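Local atomic coordinates of glucose-6-phosphate isomerase like protein (Thermus thermophilus, PDB entry 1WIW), a protein that probably interconverts glucose 6-phosphate or mannose 6-phosphate with fructose 6-phosphate. Residues A18-D23 with S107-Y112; G37-L42 with L120-E125; V92-G95 with E101-I104; L142-P147 with A266-L271; F167-P170 with L175-A178. All blocks are in the same frame, centred on the assembly; numbering follows the deposited sequence.

Contact 1 of 5, residues A18-D23 with S107-Y112; sequences ALELRD and SPLAPY
Glu20 of helix 17-23 and Ser107, just ahead of helix 110-121, carry the polar half of this contact. Ser107 OG donates to Glu20 OE1 at 2.7 Å, meeting the oxygen from above the carboxylate plane, 36° out of it. Glu20 keeps CG anti to the backbone N (chi1 -174°) and stays extended beyond it, which carries the carboxylate across to the turn. Ser107 OG also accepts from Leu109 N at 3.1 Å, a capping bond inside the type I turn from Ser107 to Ala110. Arg113 reaches both groups, with a salt bridge to Glu20 OE1 and a hydrogen bond to Ser107 OG. A water donates to Glu20 OE2 at 2.7 Å.

The apolar half centres on Leu109. Its CD1 lies 3.6 Å from Glu20 CG as the two side chains run antiparallel alongside each other. Its CD2 meets Leu21 CD2 at 3.8 Å, the two leucines crossing at about a right angle. Leu21 also packs on Ala263, Trp264 and Tyr267, so helix 17-23 borders both helix 251-272 and the turn that starts helix 110-121.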
# COMPACT_ATOMS: atom_id res chain seq x y z
N ALA B 18 11.16 -22.05 -12.45
CA ALA B 18 12.55 -22.06 -11.99
C ALA B 18 13.46 -21.66 -13.14
O ALA B 18 14.43 -20.91 -12.96
CB ALA B 18 12.92 -23.45 -11.48
N LEU B 19 13.15 -22.14 -14.34
CA LEU B 19 13.95 -21.80 -15.52
C LEU B 19 13.80 -20.32 -15.87
O LEU B 19 14.78 -19.65 -16.19
CB LEU B 19 13.54 -22.67 -16.72
CG LEU B 19 14.14 -22.26 -18.07
CD1 LEU B 19 15.66 -22.31 -18.01
CD2 LEU B 19 13.60 -23.18 -19.16
N GLU B 20 12.58 -19.81 -15.80
CA GLU B 20 12.34 -18.40 -16.12
C GLU B 20 13.06 -17.50 -15.10
O GLU B 20 13.64 -16.48 -15.46
CB GLU B 20 10.84 -18.09 -16.13
CG GLU B 20 10.52 -16.68 -16.59
CD GLU B 20 9.02 -16.42 -16.75
OE1 GLU B 20 8.65 -15.26 -17.08
OE2 GLU B 20 8.21 -17.36 -16.56
N LEU B 21 13.00 -17.89 -13.83
CA LEU B 21 13.67 -17.13 -12.78
C LEU B 21 15.16 -17.10 -13.07
O LEU B 21 15.80 -16.05 -12.97
CB LEU B 21 13.44 -17.80 -11.41
CG LEU B 21 12.10 -17.53 -10.71
CD1 LEU B 21 11.88 -18.55 -9.59
CD2 LEU B 21 12.09 -16.11 -10.16
N ARG B 22 15.71 -18.25 -13.44
CA ARG B 22 17.13 -18.35 -13.74
C ARG B 22 17.59 -17.50 -14.91
O ARG B 22 18.65 -16.88 -14.86
CB ARG B 22 17.52 -19.81 -14.02
CG ARG B 22 19.02 -19.97 -14.25
CD ARG B 22 19.40 -21.41 -14.57
NE ARG B 22 20.85 -21.60 -14.47
CZ ARG B 22 21.74 -20.99 -15.25
NH1 ARG B 22 23.04 -21.23 -15.09
NH2 ARG B 22 21.34 -20.14 -16.18
N ASP B 23 16.80 -17.48 -15.98
CA ASP B 23 17.16 -16.74 -17.19
C ASP B 23 16.60 -15.32 -17.30
O ASP B 23 16.73 -14.69 -18.35
CB ASP B 23 16.72 -17.52 -18.43
CG ASP B 23 17.47 -18.84 -18.59
OD1 ASP B 23 18.44 -19.08 -17.84
OD2 ASP B 23 17.09 -19.63 -19.49
N SER B 107 3.44 -12.21 -16.79
CA SER B 107 4.41 -12.99 -16.04
C SER B 107 4.64 -12.29 -14.71
O SER B 107 4.62 -11.06 -14.64
CB SER B 107 5.74 -13.09 -16.80
OG SER B 107 6.76 -13.63 -15.98
N PRO B 108 4.83 -13.07 -13.64
CA PRO B 108 5.07 -12.48 -12.31
C PRO B 108 6.39 -11.72 -12.36
O PRO B 108 6.62 -10.80 -11.57
CB PRO B 108 5.20 -13.70 -11.40
CG PRO B 108 4.62 -14.84 -12.19
CD PRO B 108 4.97 -14.53 -13.60
N LEU B 109 7.25 -12.11 -13.30
CA LEU B 109 8.56 -11.48 -13.45
C LEU B 109 8.59 -10.32 -14.45
O LEU B 109 9.62 -9.69 -14.66
CB LEU B 109 9.59 -12.54 -13.88
CG LEU B 109 9.57 -13.83 -13.05
CD1 LEU B 109 10.66 -14.77 -13.55
CD2 LEU B 109 9.78 -13.50 -11.57
N ALA B 110 7.44 -10.03 -15.06
CA ALA B 110 7.38 -8.94 -16.03
C ALA B 110 7.89 -7.58 -15.51
O ALA B 110 8.38 -6.77 -16.30
CB ALA B 110 5.96 -8.80 -16.57
N PRO B 111 7.77 -7.31 -14.20
CA PRO B 111 8.26 -6.00 -13.73
C PRO B 111 9.70 -5.72 -14.15
O PRO B 111 10.04 -4.60 -14.52
CB PRO B 111 8.10 -6.10 -12.22
CG PRO B 111 6.82 -6.88 -12.10
CD PRO B 111 7.04 -8.00 -13.12
N TYR B 112 10.55 -6.75 -14.11
CA TYR B 112 11.93 -6.57 -14.52
C TYR B 112 12.00 -6.20 -16.00
O TYR B 112 12.77 -5.32 -16.39
CB TYR B 112 12.75 -7.85 -14.30
CG TYR B 112 14.06 -7.88 -15.08
CD1 TYR B 112 14.12 -8.39 -16.38
CD2 TYR B 112 15.23 -7.34 -14.54
CE1 TYR B 112 15.31 -8.35 -17.13
CE2 TYR B 112 16.42 -7.29 -15.28
CZ TYR B 112 16.45 -7.80 -16.57
OH TYR B 112 17.62 -7.74 -17.31
O HOH W 1 5.67 -16.81 -15.89

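Contact 2 of 5, residues G37-L42 with L120-E125; sequences GPHAAL and LATGRE
His39 and Thr122 bring the two backbones to their nearest approach, with CA atoms 7.0 Å apart and no hydrogen bond between the segments. On one side, a cis peptide before Pro38 precedes the start of strand 39-45 at His39. On the other, helix 110-121 ends: helical geometry breaks at Thr122, Gly123 follows with a positive phi of 68°, and Arg124 takes the N-cap position of helix 125-139. The chain therefore turns from one helix into the next directly beside the beginning of the strand.

This is an alpha/beta layer of the SIS type. Strand 39-45 is an outermost strand of a parallel sheet, and helix 110-121 packs on the face bearing His39 and Ala41, where Ala41 touches Leu118. The side chain of Ala40 points away from that helix.

The imidazole of His39 lies between two carbons. Thr122 CG2 sits over one face, 3.5 Å from both His39 CG and His39 CD2, while Gly37 CA covers the opposite face, 3.6 Å above the ring plane and offset toward its rim. The threonine methyl is presented by a chi1 of 56°, which sets CG2 anti to the carbonyl carbon and sends OG1 back to bond with Leu118 O, one turn earlier in the helix. The carbonyl of Ala121 approaches the ring obliquely, its O 3.8 Å from His39 CE1. His39 also touches Leu56 and Phe66, and Phe66 reaches Ala121 too.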
# COMPACT_ATOMS: atom_id res chain seq x y z
N GLY B 37 12.76 12.75 -26.06
CA GLY B 37 12.46 13.18 -24.71
C GLY B 37 11.69 14.48 -24.77
O GLY B 37 11.52 15.03 -25.86
N PRO B 38 11.20 14.99 -23.63
CA PRO B 38 11.34 14.40 -22.30
C PRO B 38 10.56 13.09 -22.18
O PRO B 38 9.69 12.80 -23.01
CB PRO B 38 10.79 15.49 -21.38
CG PRO B 38 9.72 16.10 -22.21
CD PRO B 38 10.38 16.22 -23.56
N HIS B 39 10.87 12.30 -21.16
CA HIS B 39 10.22 11.01 -20.96
C HIS B 39 9.27 10.97 -19.77
O HIS B 39 9.51 11.59 -18.74
CB HIS B 39 11.29 9.93 -20.78
CG HIS B 39 12.31 9.90 -21.86
ND1 HIS B 39 12.00 9.66 -23.18
CD2 HIS B 39 13.66 10.07 -21.82
CE1 HIS B 39 13.10 9.69 -23.91
NE2 HIS B 39 14.12 9.94 -23.11
N ALA B 40 8.19 10.22 -19.93
CA ALA B 40 7.21 10.06 -18.87
C ALA B 40 6.67 8.63 -18.93
O ALA B 40 6.68 8.00 -19.99
CB ALA B 40 6.08 11.07 -19.03
N ALA B 41 6.22 8.12 -17.79
CA ALA B 41 5.67 6.78 -17.75
C ALA B 41 4.54 6.66 -16.73
O ALA B 41 4.60 7.23 -15.64
CB ALA B 41 6.76 5.77 -17.44
N LEU B 42 3.51 5.92 -17.12
CA LEU B 42 2.35 5.68 -16.27
C LEU B 42 2.12 4.18 -16.39
O LEU B 42 1.91 3.68 -17.49
CB LEU B 42 1.14 6.45 -16.79
CG LEU B 42 -0.16 6.36 -16.00
CD1 LEU B 42 0.05 6.80 -14.56
CD2 LEU B 42 -1.21 7.23 -16.67
N LEU B 120 16.44 1.35 -20.95
CA LEU B 120 17.05 1.36 -22.27
C LEU B 120 16.42 2.43 -23.17
O LEU B 120 17.07 2.93 -24.10
CB LEU B 120 16.91 -0.01 -22.94
CG LEU B 120 17.73 -1.16 -22.35
CD1 LEU B 120 17.33 -2.46 -23.02
CD2 LEU B 120 19.20 -0.88 -22.57
N ALA B 121 15.17 2.77 -22.90
CA ALA B 121 14.46 3.77 -23.68
C ALA B 121 14.79 5.19 -23.25
O ALA B 121 14.58 6.14 -24.00
CB ALA B 121 12.95 3.54 -23.57
N THR B 122 15.31 5.34 -22.04
CA THR B 122 15.64 6.66 -21.51
C THR B 122 17.14 6.91 -21.33
O THR B 122 17.53 7.75 -20.52
CB THR B 122 14.92 6.90 -20.17
OG1 THR B 122 15.26 5.86 -19.25
CG2 THR B 122 13.40 6.92 -20.37
N GLY B 123 17.96 6.18 -22.07
CA GLY B 123 19.40 6.36 -21.98
C GLY B 123 20.08 5.95 -20.69
O GLY B 123 21.15 6.47 -20.36
N ARG B 124 19.49 5.02 -19.96
CA ARG B 124 20.10 4.58 -18.71
C ARG B 124 20.66 3.15 -18.77
O ARG B 124 20.39 2.33 -17.90
CB ARG B 124 19.10 4.70 -17.56
CG ARG B 124 18.80 6.14 -17.18
CD ARG B 124 18.41 6.24 -15.72
NE ARG B 124 16.98 6.15 -15.51
CZ ARG B 124 16.41 6.04 -14.31
NH1 ARG B 124 15.09 5.97 -14.21
NH2 ARG B 124 17.16 5.97 -13.22
N GLU B 125 21.45 2.88 -19.81
CA GLU B 125 22.04 1.56 -19.99
C GLU B 125 22.94 1.15 -18.83
O GLU B 125 22.97 -0.01 -18.44
CB GLU B 125 22.85 1.51 -21.29
CG GLU B 125 22.07 1.81 -22.56
CD GLU B 125 21.76 3.29 -22.74
OE1 GLU B 125 21.03 3.63 -23.70
OE2 GLU B 125 22.24 4.12 -21.94

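Contact 3 of 5, residues V92-G95 with E101-I104; sequences VRVG and EVHI
Arg93 O accepts from two successive amides, Val102 N at 3.0 Å and Glu101 N at 2.8 Å. The bond from Val102 is the straighter, with an N-H...O angle of 161° and the donor in the carbonyl plane; that from Glu101 is bent to 134° and tilted from this plane. Gly95 N then donates to Val102 O at 3.0 Å, and Ile104 N to Gly95 O at 2.7 Å.

This ladder makes strand 102-103 the parallel edge partner of strand 90-95 in the four-stranded sheet, although the five residues linking the segments contain no helix. Val94 and Val102 lie side by side and point the same way, Val94 CG2 being 3.8 Å from Val102 CB, on the face covered by Phe117 of helix 110-121. With an alanine at Val94 both methyls are gone, which would probably leave Val102 without its side-by-side neighbour and open a gap beneath Tyr114 and Phe117. At the other end, a water accepts from Arg93 N and donates to Glu101 OE1 at 3.1 Å. The charged ends of these residues find partners farther away, Arg93 in Glu69 and Glu101 in Arg90.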
# COMPACT_ATOMS: atom_id res chain seq x y z
N VAL B 92 3.35 5.72 -26.28
CA VAL B 92 3.90 4.41 -26.61
C VAL B 92 3.34 3.39 -25.63
O VAL B 92 3.67 3.40 -24.44
CB VAL B 92 5.44 4.39 -26.52
CG1 VAL B 92 5.95 2.99 -26.78
CG2 VAL B 92 6.03 5.36 -27.54
N ARG B 93 2.47 2.52 -26.14
CA ARG B 93 1.83 1.49 -25.34
C ARG B 93 2.68 0.23 -25.23
O ARG B 93 3.04 -0.38 -26.24
CB ARG B 93 0.47 1.13 -25.95
CG ARG B 93 -0.51 2.28 -26.06
CD ARG B 93 -1.75 1.84 -26.82
NE ARG B 93 -2.41 0.72 -26.17
CZ ARG B 93 -3.28 -0.09 -26.76
NH1 ARG B 93 -3.59 0.08 -28.04
NH2 ARG B 93 -3.83 -1.09 -26.08
N VAL B 94 2.98 -0.15 -23.99
CA VAL B 94 3.79 -1.33 -23.71
C VAL B 94 2.97 -2.24 -22.79
O VAL B 94 2.63 -1.85 -21.68
CB VAL B 94 5.10 -0.94 -22.99
CG1 VAL B 94 5.96 -2.15 -22.79
CG2 VAL B 94 5.83 0.12 -23.80
N GLY B 95 2.65 -3.44 -23.26
CA GLY B 95 1.87 -4.36 -22.45
C GLY B 95 1.64 -5.72 -23.07
O GLY B 95 2.43 -6.17 -23.90
N GLU B 101 2.15 -1.33 -28.76
CA GLU B 101 3.28 -1.11 -29.66
C GLU B 101 4.47 -2.00 -29.28
O GLU B 101 5.21 -2.46 -30.15
CB GLU B 101 3.69 0.36 -29.63
CG GLU B 101 4.70 0.74 -30.71
CD GLU B 101 5.00 2.24 -30.73
OE1 GLU B 101 4.04 3.04 -30.77
OE2 GLU B 101 6.20 2.61 -30.72
N VAL B 102 4.66 -2.22 -27.98
CA VAL B 102 5.74 -3.05 -27.48
C VAL B 102 5.11 -4.12 -26.59
O VAL B 102 4.47 -3.82 -25.58
CB VAL B 102 6.76 -2.22 -26.67
CG1 VAL B 102 7.91 -3.11 -26.21
CG2 VAL B 102 7.28 -1.09 -27.53
N HIS B 103 5.31 -5.38 -26.95
CA HIS B 103 4.70 -6.49 -26.23
C HIS B 103 5.51 -7.15 -25.11
O HIS B 103 6.69 -7.47 -25.27
CB HIS B 103 4.28 -7.57 -27.24
CG HIS B 103 3.33 -8.58 -26.67
ND1 HIS B 103 3.52 -9.94 -26.82
CD2 HIS B 103 2.19 -8.43 -25.95
CE1 HIS B 103 2.54 -10.58 -26.21
NE2 HIS B 103 1.72 -9.69 -25.68
N ILE B 104 4.85 -7.31 -23.97
CA ILE B 104 5.43 -7.96 -22.80
C ILE B 104 4.33 -8.86 -22.25
O ILE B 104 3.43 -8.39 -21.55
CB ILE B 104 5.85 -6.96 -21.69
CG1 ILE B 104 7.02 -6.10 -22.16
CG2 ILE B 104 6.28 -7.72 -20.43
CD1 ILE B 104 6.70 -5.16 -23.28
O HOH W 2 1.52 2.75 -28.91

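Contact 4 of 5, residues L142-P147 with A266-L271; sequences LGPEVP and AYYLAL
Tyr268 meets the loop at Leu142 and Pro144 with its hydroxyl. Tyr268 OH donates to Leu142 O at 2.6 Å, and the carbonyl oxygen lies at the ring edge, in the plane of the ring. On the acceptor side the hydroxyl is tilted 19° from the carbonyl plane. Asn151 ND2 is a second donor to Leu142 O, so two side chains grip this oxygen. The phenol arrives here because Tyr268 has CG anti to its carbonyl carbon (chi1 -71°), directing the ring from the helix toward the loop.

Tyr267, its neighbour in sequence, takes the other course. A chi1 of 173° swings its ring against Leu17, Ala18 and Leu21 of helix 17-23, while its hydroxyl bonds to Asp13, ahead of that helix. Tyr267 CD2 nevertheless rests 3.8 Å above one face of the Tyr268 ring, offset toward the rim, and so flanks the phenol.

The loop joins helix 125-139 to helix 152-160, and the contact ties it to helix 251-272, the long helix of the C-terminal SIS domain. Gly143 to Val146 form a type I turn, closed by Val146 N donating to Gly143 O at 2.9 Å; Lys154 further secures it through Pro144 O and Val146 O. Pro144 crosses Tyr268 at about a right angle, its CD 3.5 Å from Tyr268 OH. A phenylalanine in place of Tyr268 would probably cost Leu142 O its hydroxyl donor and hold the loop less firmly to the helix. The Leu142 side chain packs instead on Tyr260 and Trp264 of the same long helix.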
# COMPACT_ATOMS: atom_id res chain seq x y z
N LEU B 142 20.75 -18.78 -5.35
CA LEU B 142 19.31 -18.99 -5.26
C LEU B 142 18.72 -20.16 -6.04
O LEU B 142 17.56 -20.53 -5.83
CB LEU B 142 18.58 -17.71 -5.69
CG LEU B 142 18.96 -16.43 -4.94
CD1 LEU B 142 18.17 -15.27 -5.51
CD2 LEU B 142 18.68 -16.58 -3.44
N GLY B 143 19.50 -20.75 -6.94
CA GLY B 143 19.01 -21.86 -7.73
C GLY B 143 18.71 -23.13 -6.95
O GLY B 143 19.25 -23.34 -5.87
N PRO B 144 17.84 -24.00 -7.50
CA PRO B 144 17.44 -25.27 -6.89
C PRO B 144 18.61 -26.18 -6.55
O PRO B 144 18.53 -26.97 -5.60
CB PRO B 144 16.53 -25.88 -7.96
CG PRO B 144 15.97 -24.70 -8.65
CD PRO B 144 17.17 -23.81 -8.79
N GLU B 145 19.69 -26.07 -7.31
CA GLU B 145 20.87 -26.91 -7.09
C GLU B 145 21.66 -26.44 -5.87
O GLU B 145 22.53 -27.16 -5.37
CB GLU B 145 21.76 -26.92 -8.34
CG GLU B 145 22.57 -25.65 -8.58
CD GLU B 145 21.76 -24.49 -9.14
OE1 GLU B 145 22.36 -23.40 -9.31
OE2 GLU B 145 20.55 -24.65 -9.41
N VAL B 146 21.36 -25.24 -5.38
CA VAL B 146 22.05 -24.70 -4.20
C VAL B 146 21.29 -25.17 -2.96
O VAL B 146 20.13 -24.80 -2.77
CB VAL B 146 22.08 -23.16 -4.23
CG1 VAL B 146 22.83 -22.63 -3.03
CG2 VAL B 146 22.73 -22.68 -5.54
N PRO B 147 21.92 -25.99 -2.11
CA PRO B 147 21.27 -26.50 -0.89
C PRO B 147 20.76 -25.43 0.07
O PRO B 147 21.25 -24.30 0.07
CB PRO B 147 22.35 -27.40 -0.27
CG PRO B 147 23.64 -26.78 -0.76
CD PRO B 147 23.31 -26.47 -2.20
N ALA B 266 9.43 -16.73 -2.88
CA ALA B 266 8.03 -17.04 -3.12
C ALA B 266 7.92 -18.35 -3.89
O ALA B 266 7.01 -19.14 -3.65
CB ALA B 266 7.37 -15.91 -3.90
N TYR B 267 8.85 -18.57 -4.82
CA TYR B 267 8.88 -19.79 -5.63
C TYR B 267 9.01 -21.02 -4.73
O TYR B 267 8.23 -21.98 -4.84
CB TYR B 267 10.06 -19.75 -6.60
CG TYR B 267 10.29 -21.05 -7.37
CD1 TYR B 267 9.52 -21.37 -8.49
CD2 TYR B 267 11.25 -21.96 -6.95
CE1 TYR B 267 9.71 -22.59 -9.18
CE2 TYR B 267 11.44 -23.18 -7.62
CZ TYR B 267 10.67 -23.49 -8.72
OH TYR B 267 10.84 -24.71 -9.35
N TYR B 268 10.01 -20.98 -3.85
CA TYR B 268 10.25 -22.08 -2.92
C TYR B 268 9.11 -22.25 -1.91
O TYR B 268 8.80 -23.38 -1.52
CB TYR B 268 11.58 -21.87 -2.19
CG TYR B 268 12.78 -22.07 -3.09
CD1 TYR B 268 13.73 -21.05 -3.26
CD2 TYR B 268 12.95 -23.26 -3.80
CE1 TYR B 268 14.82 -21.22 -4.14
CE2 TYR B 268 14.03 -23.44 -4.67
CZ TYR B 268 14.96 -22.42 -4.84
OH TYR B 268 16.00 -22.58 -5.74
N LEU B 269 8.49 -21.16 -1.49
CA LEU B 269 7.39 -21.28 -0.53
C LEU B 269 6.23 -22.05 -1.17
O LEU B 269 5.61 -22.90 -0.54
CB LEU B 269 6.91 -19.89 -0.07
CG LEU B 269 5.75 -19.87 0.93
CD1 LEU B 269 6.07 -20.72 2.15
CD2 LEU B 269 5.48 -18.44 1.35
N ALA B 270 5.94 -21.76 -2.44
CA ALA B 270 4.88 -22.46 -3.14
C ALA B 270 5.19 -23.96 -3.15
O ALA B 270 4.30 -24.79 -2.90
CB ALA B 270 4.76 -21.96 -4.58
N LEU B 271 6.45 -24.31 -3.41
CA LEU B 271 6.86 -25.71 -3.42
C LEU B 271 6.65 -26.33 -2.05
O LEU B 271 6.25 -27.50 -1.94
CB LEU B 271 8.32 -25.85 -3.86
CG LEU B 271 8.65 -25.38 -5.28
CD1 LEU B 271 10.04 -25.86 -5.69
CD2 LEU B 271 7.61 -25.91 -6.26

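Contact 5 of 5, residues F167-P170 with L175-A178; sequences FYSP and LEGA
Ser169 and Glu176 form the tight part of this contact, where strand 164-168 has just ended and helix 174-185 has begun. Ser169 N donates to Glu176 OE1 at 2.7 Å, with an N-H...O angle of 163°. Glu176 OE1 accepts on its anti lone pair, away from the other carboxylate oxygen. In the reverse direction, Glu176 N gives a weak bond to Ser169 OG at 3.2 Å. That hydroxyl, placed between the backbone N and the carbonyl carbon by a chi1 of 59°, is hydrogen-bonded to Phe172 O in the intervening loop. Packing is close: Ser169 OG lies 3.0 Å from Glu176 CG and 3.3 Å from Leu175 CB. The edge of the Tyr168 ring also faces the carboxylate, with Tyr168 CD2 3.0 Å from Glu176 OE1 and the two planes 45° apart.

The looser side lies at the C-terminal ends of both segments, where Pro170, Gly177 and Ala178 are partly exposed. Gly177 and Ala178 make no contact with the strand, and Ala178 touches Trp259, while Pro170 points away from the helix and lays its CG over one face of Tyr168.

Within this strand-loop-helix unit of the SIS domain, Glu176 OE1 also forms a salt bridge with Arg173 NE. A backbone amide and a guanidinium thus fix the rotation of the buried carboxylate, whereas Phe167 O is buried against Glu176 CG without a polar partner, a probable energetic cost of such close packing.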
# COMPACT_ATOMS: atom_id res chain seq x y z
N PHE B 167 6.11 -7.56 5.22
CA PHE B 167 7.23 -6.98 4.49
C PHE B 167 7.37 -5.48 4.70
O PHE B 167 6.39 -4.74 4.55
CB PHE B 167 7.10 -7.25 2.99
CG PHE B 167 7.00 -8.71 2.64
CD1 PHE B 167 5.80 -9.25 2.18
CD2 PHE B 167 8.10 -9.54 2.75
CE1 PHE B 167 5.71 -10.60 1.83
CE2 PHE B 167 8.02 -10.89 2.41
CZ PHE B 167 6.83 -11.42 1.94
N TYR B 168 8.58 -5.04 5.04
CA TYR B 168 8.87 -3.63 5.27
C TYR B 168 10.16 -3.27 4.51
O TYR B 168 11.22 -3.84 4.77
CB TYR B 168 9.06 -3.36 6.77
CG TYR B 168 9.36 -1.92 7.11
CD1 TYR B 168 10.34 -1.59 8.05
CD2 TYR B 168 8.68 -0.87 6.48
CE1 TYR B 168 10.64 -0.26 8.35
CE2 TYR B 168 8.97 0.46 6.77
CZ TYR B 168 9.95 0.76 7.71
OH TYR B 168 10.27 2.07 7.98
N SER B 169 10.05 -2.33 3.57
CA SER B 169 11.18 -1.90 2.75
C SER B 169 11.40 -0.39 2.79
O SER B 169 10.96 0.33 1.90
CB SER B 169 10.98 -2.34 1.30
OG SER B 169 9.79 -1.78 0.76
N PRO B 170 12.11 0.09 3.82
CA PRO B 170 12.42 1.51 4.03
C PRO B 170 13.13 2.19 2.85
O PRO B 170 12.82 3.33 2.52
CB PRO B 170 13.31 1.49 5.27
CG PRO B 170 12.88 0.27 6.00
CD PRO B 170 12.69 -0.73 4.89
N LEU B 175 8.34 -1.19 -2.71
CA LEU B 175 8.85 -2.54 -2.88
C LEU B 175 7.97 -3.54 -2.11
O LEU B 175 7.72 -4.65 -2.59
CB LEU B 175 10.30 -2.65 -2.38
CG LEU B 175 10.89 -4.07 -2.32
CD1 LEU B 175 10.87 -4.71 -3.71
CD2 LEU B 175 12.32 -4.02 -1.78
N GLU B 176 7.50 -3.14 -0.93
CA GLU B 176 6.65 -4.00 -0.09
C GLU B 176 5.45 -4.52 -0.88
O GLU B 176 5.15 -5.71 -0.85
CB GLU B 176 6.16 -3.21 1.13
CG GLU B 176 7.27 -2.70 2.01
CD GLU B 176 6.85 -1.54 2.89
OE1 GLU B 176 7.71 -1.03 3.63
OE2 GLU B 176 5.67 -1.14 2.83
N GLY B 177 4.78 -3.60 -1.56
CA GLY B 177 3.62 -3.97 -2.35
C GLY B 177 3.98 -4.93 -3.47
O GLY B 177 3.24 -5.88 -3.73
N ALA B 178 5.12 -4.70 -4.12
CA ALA B 178 5.54 -5.58 -5.21
C ALA B 178 5.86 -6.98 -4.69
O ALA B 178 5.58 -7.98 -5.37
CB ALA B 178 6.77 -4.98 -5.91

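How the contacts relate
From the N terminus, helix 17-23 opens contact 1 and strand 39-45 opens contact 2; they close in the same order at the two ends of helix 110-121, so these loops cross. Contact 3, a short closure between neighbouring strands, is nested within both. It touches contact 1 where Ile104 CG2 meets Ala110 CB at 4.0 Å. The remaining pair follows in series: contact 4 spans from the loop at 142-147 to helix 251-272, and contact 5 closes its local strand-to-helix loop inside it. Contacts 2 and 3 belong to the four-stranded sheet layer, contact 5 to the three-stranded one. Contacts 1 and 4 join through Leu21 and Tyr267, binding helix 17-23 to helix 251-272.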